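Local coordinates for protein PTHB1 (Homo sapiens, PDB 4YD8) that forms the N-terminal seven-bladed beta-propeller of a BBSome subunit, part of a coat complex thought to sort membrane proteins to the primary cilium, at residues A[145-148]-A[154-157]. Numbering follows the deposited sequence.
Sequences GSFG and DLIC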
ATOM      1  N   GLY A 145       7.318   9.828   1.538  1.00 25.09           N
ATOM      2  CA  GLY A 145       7.530  10.121   2.940  1.00 24.55           C
ATOM      3  C   GLY A 145       8.321  11.391   3.100  1.00 25.07           C
ATOM      4  O   GLY A 145       8.619  12.082   2.121  1.00 26.06           O
ATOM      5  N   SER A 146       8.657  11.711   4.342  1.00 24.75           N
ATOM      6  CA  SER A 146       9.340  12.960   4.662  0.50 28.65           C
ATOM      7  C   SER A 146      10.846  12.818   4.490  1.00 26.98           C
ATOM      8  O   SER A 146      11.590  12.957   5.463  1.00 29.14           O
ATOM      9  CB  SER A 146       9.010  13.386   6.095  0.50 32.68           C
ATOM     10  OG  SER A 146       9.213  12.324   7.018  0.50 31.18           O
ATOM     11  N   PHE A 147      11.278  12.528   3.264  1.00 27.54           N
ATOM     12  CA  PHE A 147      12.699  12.284   2.961  1.00 28.41           C
ATOM     13  C   PHE A 147      13.544  13.409   3.526  1.00 27.11           C
ATOM     14  O   PHE A 147      13.217  14.576   3.349  1.00 27.70           O
ATOM     15  CB  PHE A 147      12.976  12.201   1.453  1.00 28.58           C
ATOM     16  CG  PHE A 147      12.103  11.243   0.691  1.00 25.39           C
ATOM     17  CD1 PHE A 147      11.395  10.228   1.322  1.00 24.05           C
ATOM     18  CD2 PHE A 147      12.000  11.366  -0.687  1.00 28.06           C
ATOM     19  CE1 PHE A 147      10.596   9.361   0.595  1.00 25.05           C
ATOM     20  CE2 PHE A 147      11.203  10.497  -1.424  1.00 24.98           C
ATOM     21  CZ  PHE A 147      10.501   9.491  -0.778  1.00 25.98           C
ATOM     22  N   GLY A 148      14.645  13.069   4.182  1.00 34.10           N
ATOM     23  CA  GLY A 148      15.549  14.087   4.675  1.00 35.92           C
ATOM     24  C   GLY A 148      15.118  14.630   6.020  1.00 40.13           C
ATOM     25  O   GLY A 148      15.810  15.453   6.598  1.00 40.54           O
ATOM     26  N   ASP A 154       5.204  15.188   2.011  1.00 25.42           N
ATOM     27  CA  ASP A 154       5.575  13.852   1.546  1.00 24.12           C
ATOM     28  C   ASP A 154       6.216  13.955   0.173  1.00 24.76           C
ATOM     29  O   ASP A 154       5.560  14.346  -0.786  1.00 24.07           O
ATOM     30  CB  ASP A 154       4.354  12.937   1.499  1.00 26.03           C
ATOM     31  CG  ASP A 154       3.909  12.510   2.875  1.00 32.10           C
ATOM     32  OD1 ASP A 154       4.808  12.115   3.654  1.00 28.83           O
ATOM     33  OD2 ASP A 154       2.687  12.580   3.187  1.00 25.19           O
ATOM     34  N   LEU A 155       7.498  13.621   0.094  1.00 24.92           N
ATOM     35  CA  LEU A 155       8.194  13.561  -1.194  1.00 22.76           C
ATOM     36  C   LEU A 155       7.929  12.187  -1.788  1.00 27.27           C
ATOM     37  O   LEU A 155       7.505  11.291  -1.072  1.00 23.15           O
ATOM     38  CB  LEU A 155       9.684  13.807  -1.012  1.00 24.23           C
ATOM     39  CG  LEU A 155      10.066  15.098  -0.278  1.00 29.06           C
ATOM     40  CD1 LEU A 155      11.525  15.447  -0.544  1.00 31.81           C
ATOM     41  CD2 LEU A 155       9.148  16.241  -0.670  1.00 35.43           C
ATOM     42  N   ILE A 156       8.178  12.015  -3.083  1.00 23.05           N
ATOM     43  CA  ILE A 156       7.857  10.765  -3.757  1.00 21.64           C
ATOM     44  C   ILE A 156       9.119  10.232  -4.426  1.00 25.43           C
ATOM     45  O   ILE A 156       9.913  11.001  -4.973  1.00 25.05           O
ATOM     46  CB  ILE A 156       6.730  10.960  -4.800  1.00 25.08           C
ATOM     47  CG1 ILE A 156       5.370  11.144  -4.097  1.00 23.35           C
ATOM     48  CG2 ILE A 156       6.646   9.788  -5.787  1.00 26.31           C
ATOM     49  CD1 ILE A 156       4.297  11.661  -5.024  1.00 24.57           C
ATOM     50  N   CYS A 157       9.319   8.926  -4.323  1.00 23.08           N
ATOM     51  CA  CYS A 157      10.440   8.262  -4.991  1.00 22.60           C
ATOM     52  C   CYS A 157       9.876   7.169  -5.871  1.00 24.67           C
ATOM     53  O   CYS A 157       9.151   6.288  -5.394  1.00 25.87           O
ATOM     54  CB  CYS A 157      11.414   7.673  -3.981  1.00 22.64           C
ATOM     55  SG  CYS A 157      12.734   6.688  -4.786  1.00 28.81           S
TER
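The phenyl ring of F147 lies over the start of strand 155-160, its CD2 pressed obliquely against CB of L155 at 3.4 Å. Farther along, the rim of the ring runs beside the backbone where I156 passes into C157: CE2 comes to 3.7 Å from the carbonyl carbon of I156, and the amide N of C157 lies near the ring plane. CZ reaches CB of C157 at 3.8 Å. With CG anti to the carbonyl carbon (chi1 -52°), the ring swings back toward the strand that pairs with G145.

Next to the ring, G145 and L155 form an antiparallel hydrogen-bonded pair. The N of G145 gives to O of L155 at 3.0 Å, and the N of L155 returns a bond to O of G145 at 2.8 Å. S146 then centres an inverse gamma turn, closed by a weak bond from F147 N to the same G145 carbonyl. The backbone of G145 is extended at phi 159°, where a CB would collide with the preceding carbonyl; this backbone requirement for glycine is consistent with the finding that G145 is critical for protein stability. OD1 of D154 packs 3.4 Å from CA of G145. The other carboxylate oxygen of D154, OD2, accepts a bond from K89 N.

This pairing joins the first two strands of one propeller blade, while F147 meets Y190 and F197 of the next four-stranded sheet, the latter edge-to-face, and Y211. An alanine in place of F147 would probably open a gap beside L155 and C157 and deprive those aromatic rings of an aromatic neighbour. Paired amides thus fix the strand ends, while a buried apolar ring carries the contact onward to neighbouring aromatic residues.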